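Siderophore-interacting protein (Aeromonas hydrophila, PDB 6K2L) binds flavin-adenine dinucleotide and probably reduces ferric siderophores so that their iron is released inside the cell. Local coordinates at residues A[142-147]-A[247-252]; A[167-172]-A[195-200]; A[79-84]-A[253-258]. The protein carries 1 engineered substitution. One frame throughout, in Å; residues are numbered along the deposited sequence.

Contact 1: residues A[142-147]-A[247-252]; sequences VGDLTA and PYWRHG. With FAD (flavin-adenine dinucleotide), chain C.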
loop_
_atom_site.group_PDB
_atom_site.type_symbol
_atom_site.label_atom_id
_atom_site.label_comp_id
_atom_site.label_asym_id
_atom_site.label_seq_id
_atom_site.Cartn_x
_atom_site.Cartn_y
_atom_site.Cartn_z
ATOM N N VAL A 142 -18.653 -3.154 -4.103
ATOM C CA VAL A 142 -19.265 -3.178 -5.431
ATOM C C VAL A 142 -18.677 -2.027 -6.232
ATOM O O VAL A 142 -18.370 -0.965 -5.674
ATOM C CB VAL A 142 -20.816 -3.100 -5.369
ATOM C CG1 VAL A 142 -21.408 -2.936 -6.737
ATOM C CG2 VAL A 142 -21.429 -4.352 -4.700
ATOM N N GLY A 143 -18.470 -2.250 -7.530
ATOM C CA GLY A 143 -18.063 -1.151 -8.388
ATOM C C GLY A 143 -18.101 -1.531 -9.855
ATOM O O GLY A 143 -18.523 -2.629 -10.233
ATOM N N ASP A 144 -17.655 -0.589 -10.687
ATOM C CA ASP A 144 -17.510 -0.802 -12.114
ATOM C C ASP A 144 -16.054 -0.513 -12.455
ATOM O O ASP A 144 -15.225 -0.380 -11.549
ATOM C CB ASP A 144 -18.519 0.054 -12.905
ATOM C CG ASP A 144 -18.352 1.586 -12.672
ATOM O OD1 ASP A 144 -17.227 2.068 -12.390
ATOM O OD2 ASP A 144 -19.356 2.325 -12.802
ATOM N N LEU A 145 -15.739 -0.397 -13.755
ATOM C CA LEU A 145 -14.355 -0.124 -14.144
ATOM C C LEU A 145 -13.802 1.167 -13.538
ATOM O O LEU A 145 -12.581 1.274 -13.347
ATOM C CB LEU A 145 -14.228 -0.044 -15.665
ATOM C CG LEU A 145 -14.115 -1.409 -16.325
ATOM C CD1 LEU A 145 -13.920 -1.245 -17.812
ATOM C CD2 LEU A 145 -12.998 -2.216 -15.690
ATOM N N THR A 146 -14.644 2.171 -13.259
ATOM C CA THR A 146 -14.101 3.374 -12.640
ATOM C C THR A 146 -13.678 3.142 -11.194
ATOM O O THR A 146 -12.837 3.890 -10.682
ATOM C CB THR A 146 -15.107 4.511 -12.694
ATOM O OG1 THR A 146 -16.218 4.202 -11.857
ATOM C CG2 THR A 146 -15.596 4.707 -14.088
ATOM N N ALA A 147 -14.213 2.104 -10.550
ATOM C CA ALA A 147 -13.897 1.735 -9.184
ATOM C C ALA A 147 -12.934 0.557 -9.109
ATOM O O ALA A 147 -12.457 0.231 -8.026
ATOM C CB ALA A 147 -15.185 1.396 -8.421
ATOM N N PRO A 247 -20.651 7.799 -5.407
ATOM C CA PRO A 247 -20.857 7.549 -6.845
ATOM C C PRO A 247 -19.745 8.222 -7.634
ATOM O O PRO A 247 -19.495 9.419 -7.485
ATOM C CB PRO A 247 -22.232 8.167 -7.132
ATOM C CG PRO A 247 -22.766 8.649 -5.760
ATOM C CD PRO A 247 -21.579 8.817 -4.877
ATOM N N TYR A 248 -19.027 7.424 -8.428
ATOM C CA TYR A 248 -17.870 7.952 -9.142
ATOM C C TYR A 248 -18.291 8.754 -10.365
ATOM O O TYR A 248 -17.570 9.672 -10.767
ATOM C CB TYR A 248 -16.927 6.819 -9.542
ATOM C CG TYR A 248 -15.998 6.352 -8.423
ATOM C CD1 TYR A 248 -16.256 6.669 -7.103
ATOM C CD2 TYR A 248 -14.880 5.578 -8.695
ATOM C CE1 TYR A 248 -15.419 6.251 -6.102
ATOM C CE2 TYR A 248 -14.035 5.162 -7.696
ATOM C CZ TYR A 248 -14.302 5.498 -6.403
ATOM O OH TYR A 248 -13.458 5.100 -5.383
ATOM N N TRP A 249 -19.442 8.435 -10.953
ATOM C CA TRP A 249 -19.992 9.146 -12.105
ATOM C C TRP A 249 -21.449 8.735 -12.288
ATOM O O TRP A 249 -21.987 7.908 -11.543
ATOM C CB TRP A 249 -19.210 8.859 -13.386
ATOM C CG TRP A 249 -19.265 7.421 -13.840
ATOM C CD1 TRP A 249 -18.721 6.336 -13.205
ATOM C CD2 TRP A 249 -19.888 6.910 -15.031
ATOM N NE1 TRP A 249 -18.962 5.188 -13.930
ATOM C CE2 TRP A 249 -19.670 5.514 -15.053
ATOM C CE3 TRP A 249 -20.598 7.498 -16.084
ATOM C CZ2 TRP A 249 -20.148 4.698 -16.083
ATOM C CZ3 TRP A 249 -21.077 6.686 -17.105
ATOM C CH2 TRP A 249 -20.846 5.301 -17.099
ATOM N N ARG A 250 -22.088 9.318 -13.294
ATOM C CA ARG A 250 -23.500 9.065 -13.555
ATOM C C ARG A 250 -23.689 8.972 -15.058
ATOM O O ARG A 250 -23.347 9.910 -15.782
ATOM C CB ARG A 250 -24.374 10.160 -12.961
ATOM C CG ARG A 250 -25.847 9.863 -13.105
ATOM C CD ARG A 250 -26.668 10.721 -12.172
ATOM N NE ARG A 250 -28.108 10.491 -12.300
ATOM C CZ ARG A 250 -29.037 11.236 -11.698
ATOM N NH1 ARG A 250 -28.678 12.263 -10.929
ATOM N NH2 ARG A 250 -30.327 10.960 -11.866
ATOM N N HIS A 251 -24.195 7.824 -15.512
ATOM C CA HIS A 251 -24.480 7.578 -16.921
ATOM C C HIS A 251 -25.214 8.755 -17.559
ATOM O O HIS A 251 -26.287 9.158 -17.093
ATOM C CB HIS A 251 -25.310 6.302 -17.031
ATOM C CG HIS A 251 -25.526 5.829 -18.434
ATOM N ND1 HIS A 251 -24.671 6.144 -19.468
ATOM C CD2 HIS A 251 -26.487 5.035 -18.964
ATOM C CE1 HIS A 251 -25.102 5.576 -20.580
ATOM N NE2 HIS A 251 -26.200 4.893 -20.300
ATOM N N GLY A 252 -24.604 9.323 -18.608
ATOM C CA GLY A 252 -25.195 10.405 -19.373
ATOM C C GLY A 252 -24.931 11.807 -18.856
ATOM O O GLY A 252 -25.471 12.770 -19.414
HETATM P PA FAD C . -16.847 13.495 -18.466
HETATM O O1A FAD C . -16.402 14.718 -19.203
HETATM O O2A FAD C . -17.024 13.653 -16.950
HETATM O O5B FAD C . -18.273 12.895 -18.953
HETATM C C5B FAD C . -18.582 12.712 -20.351
HETATM C C4B FAD C . -19.673 11.682 -20.564
HETATM O O4B FAD C . -19.124 10.348 -20.468
HETATM C C3B FAD C . -20.860 11.706 -19.604
HETATM O O3B FAD C . -22.056 11.355 -20.296
HETATM C C2B FAD C . -20.469 10.657 -18.553
HETATM O O2B FAD C . -21.564 10.022 -17.897
HETATM C C1B FAD C . -19.730 9.629 -19.404
HETATM N N9A FAD C . -18.664 8.968 -18.693
HETATM C C8A FAD C . -17.776 9.543 -17.819
HETATM N N7A FAD C . -16.880 8.710 -17.342
HETATM C C5A FAD C . -17.197 7.507 -17.958
HETATM C C6A FAD C . -16.623 6.225 -17.880
HETATM N N6A FAD C . -15.547 5.944 -17.142
HETATM N N1A FAD C . -17.190 5.234 -18.616
HETATM C C2A FAD C . -18.258 5.523 -19.365
HETATM N N3A FAD C . -18.877 6.700 -19.526
HETATM C C4A FAD C . -18.292 7.654 -18.796
HETATM N N1 FAD C . -12.556 7.053 -13.138
HETATM C C2 FAD C . -11.548 6.312 -13.686
HETATM O O2 FAD C . -11.534 6.015 -14.883
HETATM N N3 FAD C . -10.508 5.862 -12.888
HETATM C C4 FAD C . -10.366 6.086 -11.541
HETATM O O4 FAD C . -9.390 5.638 -10.938
HETATM C C4X FAD C . -11.433 6.887 -10.966
HETATM N N5 FAD C . -11.376 7.165 -9.667
HETATM C C5X FAD C . -12.392 7.914 -9.128
HETATM C C6 FAD C . -12.360 8.193 -7.768
HETATM C C7 FAD C . -13.375 8.927 -7.160
HETATM C C7M FAD C . -13.286 9.226 -5.685
HETATM C C8 FAD C . -14.434 9.425 -7.944
HETATM C C8M FAD C . -15.531 10.264 -7.335
HETATM C C9 FAD C . -14.458 9.161 -9.309
HETATM C C9A FAD C . -13.457 8.405 -9.904
HETATM N N10 FAD C . -13.485 8.090 -11.278
HETATM C C10 FAD C . -12.490 7.319 -11.844
HETATM C "C1'" FAD C . -14.601 8.552 -12.126
HETATM C "C2'" FAD C . -14.226 9.653 -13.120
HETATM O "O2'" FAD C . -13.999 10.904 -12.464
HETATM C "C3'" FAD C . -15.369 9.800 -14.129
HETATM O "O3'" FAD C . -15.347 8.670 -14.998
HETATM C "C4'" FAD C . -15.320 11.077 -14.966
HETATM O "O4'" FAD C . -16.646 11.382 -15.407
HETATM C "C5'" FAD C . -14.367 10.936 -16.134
HETATM O "O5'" FAD C . -14.227 12.212 -16.786
HETATM P P FAD C . -14.252 12.341 -18.358
HETATM O O1P FAD C . -13.694 13.736 -18.670
HETATM O O2P FAD C . -13.563 11.234 -19.020
HETATM O O3P FAD C . -15.812 12.310 -18.707
#
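The rings of Tyr248 and Trp249 each present one face to FAD and an edge to the 142-147 turn. The benzenoid end of the isoalloxazine lies over Tyr248, with FAD C7 3.4 Å above the ring plane and over its centre. At the rim of that ring, near its plane, Thr146 O approaches Tyr248 CD2 at 3.3 Å, while Ala147 CA comes in obliquely by CE2. The phenol oxygen finds its polar partner in the OH of Tyr244. Trp249 carries the adenine: FAD C5A stands above the indole, displaced toward its rim, and FAD N3A is 3.3 Å from Trp249 CZ3.

At the indole edge, Trp249 NE1 donates to Asp144 OD2 over 3.1 Å, and the angle of 144° at the hydrogen makes this a bent bond. The oxygen is met on its syn side, 28° out of the carboxylate plane; carboxylate and ring planes stand 47° apart. OD2 also accepts from the backbone N of Glu221, so two N-H groups grip this buried oxygen. Asp144 OD1 takes Thr146 N at 2.7 Å, which closes an Asx turn and holds the carboxylate toward Trp249. Thr146 CG2, placed beside its own backbone N, comes obliquely to the indole, 3.4 Å from Trp249 NE1, and lies 3.3 Å from the amino nitrogen FAD N6A. Farther along, Arg250 O accepts from the ribose hydroxyl O2B of FAD.

The turn leaves the C-terminal end of strand 138-144, the middle strand of the parallel sheet, and its partner is the loop joining strand 243-245 to helix 255-266. Leu224 of helix 222-235 packs on Asp144, and Arg262 of helix 255-266 binds the carbonyl oxygens of Pro247 and Tyr248.

Contact 2: residues A[167-172]-A[195-200]; sequences ALLVPY and EETAPL
Leu200 meets the strand residues Ala167 and Leu169 through apolar contacts, and no hydrogen bond joins the two segments. Among side chains, Ala167 CB faces the isobutyl fork, 4.0 Å from Leu200 CG and nearly as close to both methyls. On the next inward-facing residue, Leu169 CB lies 3.8 Å from Leu200 CD1. The extended chi1 of Leu200, -165°, carries its CG out from the helix toward the strand; CD1 then lies between Ala167 CB and Leu169 CB. Leu169 also stretches away from its backbone N (chi1 -173°), which carries its fork toward the turn before the helix, where Leu169 CD2 meets Thr197 CG2 at 4.1 Å with the two side chains crossing at about a right angle.

A second group of contacts sets methyls against main chain. Leu200 CD1 rests on the strand backbone, 3.7 Å from Leu169 N and 3.8 Å from Leu168 C. Leu169 CD2 lies 3.8 Å from Glu196 O; Glu196 is the central residue of an inverse gamma turn.

The polar ends are engaged away from this interface: Glu196 OE1 accepts from Ser193 N, and Glu195 OE2 pairs with His251 NE2.

Strand 163-170 is covered here by helix 198-205, which belongs to the parallel beta-alpha-beta crossover from edge strand 185-191 to strand 214-218, an arrangement consistent with the Rossmann-like nucleotide-binding half of ferredoxin reductase relatives.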
loop_
_atom_site.group_PDB
_atom_site.type_symbol
_atom_site.label_atom_id
_atom_site.label_comp_id
_atom_site.label_asym_id
_atom_site.label_seq_id
_atom_site.Cartn_x
_atom_site.Cartn_y
_atom_site.Cartn_z
ATOM N N ALA A 167 -18.440 -7.705 -6.073
ATOM C CA ALA A 167 -19.103 -7.847 -7.369
ATOM C C ALA A 167 -18.723 -6.665 -8.255
ATOM O O ALA A 167 -18.794 -5.516 -7.814
ATOM C CB ALA A 167 -20.620 -7.925 -7.210
ATOM N N LEU A 168 -18.346 -6.928 -9.508
ATOM C CA LEU A 168 -18.016 -5.847 -10.433
ATOM C C LEU A 168 -18.884 -5.877 -11.688
ATOM O O LEU A 168 -19.086 -6.936 -12.278
ATOM C CB LEU A 168 -16.561 -5.925 -10.827
ATOM C CG LEU A 168 -15.561 -5.818 -9.665
ATOM C CD1 LEU A 168 -14.165 -6.146 -10.144
ATOM C CD2 LEU A 168 -15.590 -4.430 -9.057
ATOM N N LEU A 169 -19.350 -4.700 -12.137
ATOM C CA LEU A 169 -20.031 -4.538 -13.429
ATOM C C LEU A 169 -19.066 -3.939 -14.461
ATOM O O LEU A 169 -18.583 -2.820 -14.283
ATOM C CB LEU A 169 -21.261 -3.650 -13.266
ATOM C CG LEU A 169 -22.231 -3.473 -14.456
ATOM C CD1 LEU A 169 -22.654 -4.834 -15.057
ATOM C CD2 LEU A 169 -23.504 -2.632 -14.105
ATOM N N VAL A 170 -18.774 -4.684 -15.527
ATOM C CA VAL A 170 -17.921 -4.235 -16.636
ATOM C C VAL A 170 -18.745 -4.194 -17.924
ATOM O O VAL A 170 -19.724 -4.952 -18.062
ATOM C CB VAL A 170 -16.687 -5.144 -16.826
ATOM C CG1 VAL A 170 -15.733 -5.030 -15.656
ATOM C CG2 VAL A 170 -17.100 -6.602 -17.034
ATOM N N PRO A 171 -18.377 -3.354 -18.911
ATOM C CA PRO A 171 -19.172 -3.265 -20.146
ATOM C C PRO A 171 -18.942 -4.403 -21.146
ATOM O O PRO A 171 -19.806 -4.664 -21.992
ATOM C CB PRO A 171 -18.728 -1.918 -20.735
ATOM C CG PRO A 171 -17.323 -1.769 -20.286
ATOM C CD PRO A 171 -17.279 -2.368 -18.899
ATOM N N TYR A 172 -17.792 -5.074 -21.080
ATOM C CA TYR A 172 -17.484 -6.157 -22.004
ATOM C C TYR A 172 -16.769 -7.301 -21.294
ATOM O O TYR A 172 -16.047 -7.102 -20.313
ATOM C CB TYR A 172 -16.601 -5.683 -23.165
ATOM C CG TYR A 172 -17.223 -4.647 -24.072
ATOM C CD1 TYR A 172 -18.183 -5.005 -25.016
ATOM C CD2 TYR A 172 -16.835 -3.310 -24.007
ATOM C CE1 TYR A 172 -18.739 -4.060 -25.873
ATOM C CE2 TYR A 172 -17.397 -2.354 -24.850
ATOM C CZ TYR A 172 -18.341 -2.745 -25.789
ATOM O OH TYR A 172 -18.906 -1.823 -26.632
ATOM N N GLU A 195 -26.781 0.645 -17.575
ATOM C CA GLU A 195 -28.214 0.541 -17.337
ATOM C C GLU A 195 -28.565 -0.775 -16.673
ATOM O O GLU A 195 -29.489 -0.828 -15.848
ATOM C CB GLU A 195 -28.981 0.691 -18.659
ATOM C CG GLU A 195 -29.045 2.152 -19.160
ATOM C CD GLU A 195 -28.862 2.304 -20.687
ATOM O OE1 GLU A 195 -29.883 2.528 -21.401
ATOM O OE2 GLU A 195 -27.694 2.204 -21.165
ATOM N N GLU A 196 -27.823 -1.830 -17.000
ATOM C CA GLU A 196 -28.193 -3.200 -16.648
ATOM C C GLU A 196 -27.587 -3.590 -15.293
ATOM O O GLU A 196 -26.717 -4.450 -15.192
ATOM C CB GLU A 196 -27.762 -4.149 -17.767
ATOM C CG GLU A 196 -27.811 -3.511 -19.176
ATOM C CD GLU A 196 -27.513 -4.481 -20.344
ATOM O OE1 GLU A 196 -26.379 -5.012 -20.437
ATOM O OE2 GLU A 196 -28.423 -4.694 -21.183
ATOM N N THR A 197 -28.080 -2.946 -14.230
ATOM C CA THR A 197 -27.562 -3.196 -12.891
ATOM C C THR A 197 -28.324 -4.282 -12.147
ATOM O O THR A 197 -27.798 -4.836 -11.172
ATOM C CB THR A 197 -27.615 -1.932 -12.032
ATOM O OG1 THR A 197 -28.985 -1.533 -11.849
ATOM C CG2 THR A 197 -26.823 -0.795 -12.672
ATOM N N ALA A 198 -29.548 -4.583 -12.573
ATOM C CA ALA A 198 -30.412 -5.446 -11.775
ATOM C C ALA A 198 -29.817 -6.819 -11.495
ATOM O O ALA A 198 -29.942 -7.273 -10.347
ATOM C CB ALA A 198 -31.792 -5.577 -12.432
ATOM N N PRO A 199 -29.174 -7.530 -12.440
ATOM C CA PRO A 199 -28.557 -8.823 -12.043
ATOM C C PRO A 199 -27.568 -8.673 -10.890
ATOM O O PRO A 199 -27.708 -9.360 -9.862
ATOM C CB PRO A 199 -27.884 -9.311 -13.339
ATOM C CG PRO A 199 -28.602 -8.580 -14.444
ATOM C CD PRO A 199 -28.933 -7.233 -13.866
ATOM N N LEU A 200 -26.584 -7.767 -11.017
ATOM C CA LEU A 200 -25.653 -7.522 -9.917
ATOM C C LEU A 200 -26.393 -7.249 -8.611
ATOM O O LEU A 200 -26.054 -7.831 -7.576
ATOM C CB LEU A 200 -24.718 -6.357 -10.246
ATOM C CG LEU A 200 -23.473 -6.197 -9.359
ATOM C CD1 LEU A 200 -22.324 -5.599 -10.145
ATOM C CD2 LEU A 200 -23.743 -5.350 -8.117
#

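Contact 3: residues A[79-84]-A[253-258]; sequences IMRTFT and KDEEAY. With FAD (flavin-adenine dinucleotide), chain C.
Arg81 lies flat against the first turn of helix 255-266, with Glu255 CB 3.4 Å above one face of its guanidinium. This is the tight part of the contact, and the arginine edge is heavily used. Arg81 NE donates to FAD O1P at 3.0 Å and Arg81 NH2 to FAD O1A at 2.9 Å, so one side chain spans both phosphates. Arg81 NH1 turns back to Met80 O, 3.0 Å away in the guanidinium plane, a bond that helps fix the group's rotation. The bend at chi2 (-70°) brings the group round to the diphosphate. From the helix side, Glu255 N donates to FAD O2A at 3.0 Å, while Asp254 caps the helix by accepting Ala257 N on OD1. A water bridges Thr82 N and FAD O2', with a weaker link to Glu255 OE1, whose salt bridge is to Arg262.

Glu256 forms the looser, solvent-exposed side. Glu256 OE2 meets Arg81 NH1 in a long but straight salt bridge of 3.3 Å (167° at the hydrogen), approached from above the carboxylate plane; the companion bond from NH2 to OE1 is weak. Ile79 CG2 packs against Glu256 OE2.

The run Arg81-Thr82-Phe83-Thr84 resembles the Arg-x-Tyr-Ser/Thr motif of ferredoxin-reductase-type FAD domains, with Phe83 in the tyrosine's place: arginine on the diphosphate, Phe83 with a face toward the isoalloxazine and Thr84 OG1 donating to flavin N5.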
loop_
_atom_site.group_PDB
_atom_site.type_symbol
_atom_site.label_atom_id
_atom_site.label_comp_id
_atom_site.label_asym_id
_atom_site.label_seq_id
_atom_site.Cartn_x
_atom_site.Cartn_y
_atom_site.Cartn_z
ATOM N N ILE A 79 -9.750 22.460 -15.721
ATOM C CA ILE A 79 -10.841 21.524 -15.480
ATOM C C ILE A 79 -10.331 20.426 -14.561
ATOM O O ILE A 79 -9.173 19.999 -14.661
ATOM C CB ILE A 79 -11.369 20.947 -16.805
ATOM C CG1 ILE A 79 -11.737 22.085 -17.759
ATOM C CG2 ILE A 79 -12.573 20.051 -16.574
ATOM C CD1 ILE A 79 -11.825 21.621 -19.187
ATOM N N MET A 80 -11.165 19.995 -13.623
ATOM C CA MET A 80 -10.747 19.014 -12.635
ATOM C C MET A 80 -11.534 17.730 -12.825
ATOM O O MET A 80 -12.732 17.766 -13.134
ATOM C CB MET A 80 -10.950 19.552 -11.234
ATOM C CG MET A 80 -10.498 20.985 -11.133
ATOM S SD MET A 80 -8.844 21.028 -10.454
ATOM C CE MET A 80 -9.309 20.845 -8.730
ATOM N N ARG A 81 -10.840 16.601 -12.679
ATOM C CA ARG A 81 -11.505 15.309 -12.578
ATOM C C ARG A 81 -10.927 14.563 -11.393
ATOM O O ARG A 81 -9.748 14.709 -11.077
ATOM C CB ARG A 81 -11.331 14.456 -13.846
ATOM C CG ARG A 81 -11.979 15.044 -15.104
ATOM C CD ARG A 81 -13.460 14.995 -15.018
ATOM N NE ARG A 81 -14.150 15.384 -16.248
ATOM C CZ ARG A 81 -14.617 16.613 -16.488
ATOM N NH1 ARG A 81 -14.423 17.568 -15.598
ATOM N NH2 ARG A 81 -15.298 16.878 -17.598
ATOM N N THR A 82 -11.746 13.722 -10.763
ATOM C CA THR A 82 -11.293 12.894 -9.655
ATOM C C THR A 82 -10.834 11.530 -10.152
ATOM O O THR A 82 -11.524 10.891 -10.950
ATOM C CB THR A 82 -12.397 12.719 -8.624
ATOM O OG1 THR A 82 -12.828 14.012 -8.202
ATOM C CG2 THR A 82 -11.850 11.949 -7.402
ATOM N N PHE A 83 -9.676 11.078 -9.676
ATOM C CA PHE A 83 -9.146 9.777 -10.067
ATOM C C PHE A 83 -8.466 9.144 -8.869
ATOM O O PHE A 83 -8.254 9.773 -7.839
ATOM C CB PHE A 83 -8.173 9.875 -11.264
ATOM C CG PHE A 83 -8.885 9.946 -12.588
ATOM C CD1 PHE A 83 -9.430 11.140 -13.022
ATOM C CD2 PHE A 83 -9.046 8.816 -13.361
ATOM C CE1 PHE A 83 -10.100 11.212 -14.180
ATOM C CE2 PHE A 83 -9.740 8.875 -14.518
ATOM C CZ PHE A 83 -10.270 10.083 -14.938
ATOM N N THR A 84 -8.156 7.874 -9.010
ATOM C CA THR A 84 -7.570 7.071 -7.960
ATOM C C THR A 84 -6.090 6.913 -8.263
ATOM O O THR A 84 -5.721 6.673 -9.416
ATOM C CB THR A 84 -8.255 5.711 -7.942
ATOM O OG1 THR A 84 -9.660 5.920 -7.768
ATOM C CG2 THR A 84 -7.676 4.765 -6.834
ATOM N N LYS A 253 -24.142 11.967 -17.801
ATOM C CA LYS A 253 -23.880 13.285 -17.247
ATOM C C LYS A 253 -22.377 13.471 -17.142
ATOM O O LYS A 253 -21.676 12.599 -16.619
ATOM C CB LYS A 253 -24.538 13.474 -15.874
ATOM C CG LYS A 253 -26.015 13.159 -15.836
ATOM C CD LYS A 253 -26.762 14.195 -14.984
ATOM C CE LYS A 253 -26.158 14.241 -13.565
ATOM N NZ LYS A 253 -26.270 15.577 -12.900
ATOM N N ASP A 254 -21.883 14.590 -17.662
ATOM C CA ASP A 254 -20.491 14.914 -17.448
ATOM C C ASP A 254 -20.284 15.386 -16.000
ATOM O O ASP A 254 -21.242 15.636 -15.245
ATOM C CB ASP A 254 -20.033 15.960 -18.466
ATOM C CG ASP A 254 -21.023 17.121 -18.602
ATOM O OD1 ASP A 254 -21.264 17.836 -17.609
ATOM O OD2 ASP A 254 -21.567 17.321 -19.713
ATOM N N GLU A 255 -19.006 15.467 -15.605
ATOM C CA GLU A 255 -18.659 15.891 -14.255
ATOM C C GLU A 255 -19.200 17.286 -13.930
ATOM O O GLU A 255 -19.501 17.586 -12.763
ATOM C CB GLU A 255 -17.141 15.857 -14.095
ATOM C CG GLU A 255 -16.634 16.557 -12.837
ATOM C CD GLU A 255 -17.047 15.826 -11.556
ATOM O OE1 GLU A 255 -17.201 14.575 -11.607
ATOM O OE2 GLU A 255 -17.206 16.502 -10.505
ATOM N N GLU A 256 -19.322 18.153 -14.946
ATOM C CA GLU A 256 -19.789 19.514 -14.702
ATOM C C GLU A 256 -21.246 19.515 -14.276
ATOM O O GLU A 256 -21.631 20.252 -13.363
ATOM C CB GLU A 256 -19.592 20.378 -15.949
ATOM C CG GLU A 256 -18.243 21.089 -16.027
ATOM C CD GLU A 256 -17.189 20.256 -16.732
ATOM O OE1 GLU A 256 -17.569 19.491 -17.651
ATOM O OE2 GLU A 256 -15.993 20.351 -16.349
ATOM N N ALA A 257 -22.060 18.687 -14.911
ATOM C CA ALA A 257 -23.453 18.573 -14.521
ATOM C C ALA A 257 -23.622 17.781 -13.233
ATOM O O ALA A 257 -24.623 17.969 -12.522
ATOM C CB ALA A 257 -24.266 17.916 -15.646
ATOM N N TYR A 258 -22.667 16.910 -12.909
ATOM C CA TYR A 258 -22.871 15.969 -11.822
ATOM C C TYR A 258 -22.241 16.384 -10.503
ATOM O O TYR A 258 -22.529 15.744 -9.491
ATOM C CB TYR A 258 -22.320 14.593 -12.203
ATOM C CG TYR A 258 -22.701 13.511 -11.222
ATOM C CD1 TYR A 258 -24.028 13.286 -10.899
ATOM C CD2 TYR A 258 -21.732 12.741 -10.586
ATOM C CE1 TYR A 258 -24.389 12.312 -9.990
ATOM C CE2 TYR A 258 -22.085 11.753 -9.684
ATOM C CZ TYR A 258 -23.419 11.549 -9.387
ATOM O OH TYR A 258 -23.812 10.576 -8.497
HETATM P PA FAD C . -16.847 13.495 -18.466
HETATM O O1A FAD C . -16.402 14.718 -19.203
HETATM O O2A FAD C . -17.024 13.653 -16.950
HETATM O O5B FAD C . -18.273 12.895 -18.953
HETATM C C5B FAD C . -18.582 12.712 -20.351
HETATM C C4B FAD C . -19.673 11.682 -20.564
HETATM O O4B FAD C . -19.124 10.348 -20.468
HETATM C C3B FAD C . -20.860 11.706 -19.604
HETATM O O3B FAD C . -22.056 11.355 -20.296
HETATM C C2B FAD C . -20.469 10.657 -18.553
HETATM O O2B FAD C . -21.564 10.022 -17.897
HETATM C C1B FAD C . -19.730 9.629 -19.404
HETATM N N9A FAD C . -18.664 8.968 -18.693
HETATM C C8A FAD C . -17.776 9.543 -17.819
HETATM N N7A FAD C . -16.880 8.710 -17.342
HETATM C C5A FAD C . -17.197 7.507 -17.958
HETATM C C6A FAD C . -16.623 6.225 -17.880
HETATM N N6A FAD C . -15.547 5.944 -17.142
HETATM N N1A FAD C . -17.190 5.234 -18.616
HETATM C C2A FAD C . -18.258 5.523 -19.365
HETATM N N3A FAD C . -18.877 6.700 -19.526
HETATM C C4A FAD C . -18.292 7.654 -18.796
HETATM N N1 FAD C . -12.556 7.053 -13.138
HETATM C C2 FAD C . -11.548 6.312 -13.686
HETATM O O2 FAD C . -11.534 6.015 -14.883
HETATM N N3 FAD C . -10.508 5.862 -12.888
HETATM C C4 FAD C . -10.366 6.086 -11.541
HETATM O O4 FAD C . -9.390 5.638 -10.938
HETATM C C4X FAD C . -11.433 6.887 -10.966
HETATM N N5 FAD C . -11.376 7.165 -9.667
HETATM C C5X FAD C . -12.392 7.914 -9.128
HETATM C C6 FAD C . -12.360 8.193 -7.768
HETATM C C7 FAD C . -13.375 8.927 -7.160
HETATM C C7M FAD C . -13.286 9.226 -5.685
HETATM C C8 FAD C . -14.434 9.425 -7.944
HETATM C C8M FAD C . -15.531 10.264 -7.335
HETATM C C9 FAD C . -14.458 9.161 -9.309
HETATM C C9A FAD C . -13.457 8.405 -9.904
HETATM N N10 FAD C . -13.485 8.090 -11.278
HETATM C C10 FAD C . -12.490 7.319 -11.844
HETATM C "C1'" FAD C . -14.601 8.552 -12.126
HETATM C "C2'" FAD C . -14.226 9.653 -13.120
HETATM O "O2'" FAD C . -13.999 10.904 -12.464
HETATM C "C3'" FAD C . -15.369 9.800 -14.129
HETATM O "O3'" FAD C . -15.347 8.670 -14.998
HETATM C "C4'" FAD C . -15.320 11.077 -14.966
HETATM O "O4'" FAD C . -16.646 11.382 -15.407
HETATM C "C5'" FAD C . -14.367 10.936 -16.134
HETATM O "O5'" FAD C . -14.227 12.212 -16.786
HETATM P P FAD C . -14.252 12.341 -18.358
HETATM O O1P FAD C . -13.694 13.736 -18.670
HETATM O O2P FAD C . -13.563 11.234 -19.020
HETATM O O3P FAD C . -15.812 12.310 -18.707
HETATM O O HOH W 1 -14.510 13.644 -11.883
#

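Overall arrangement
Contacts 1 and 2 share the parallel sheet, where strands 138-144 and 163-170 are neighbours; their centres lie about 11 Å apart, and a probable hydrogen bond from Leu169 N to Gly143 O joins the two contacts. Contact 3, about 12 Å from contact 1 centre to centre, links the antiparallel barrel to the C-terminal helix, and touches contact 1 through Tyr258 against Pro247 and Arg250. The centres of contacts 2 and 3 are about 22 Å apart, their nearest atoms about 11 Å. In sequence, contact 3 brackets contact 1, which brackets contact 2. Segments 247-252 and 253-258 are consecutive, so one continuous run passes along the FAD bound between the two domains.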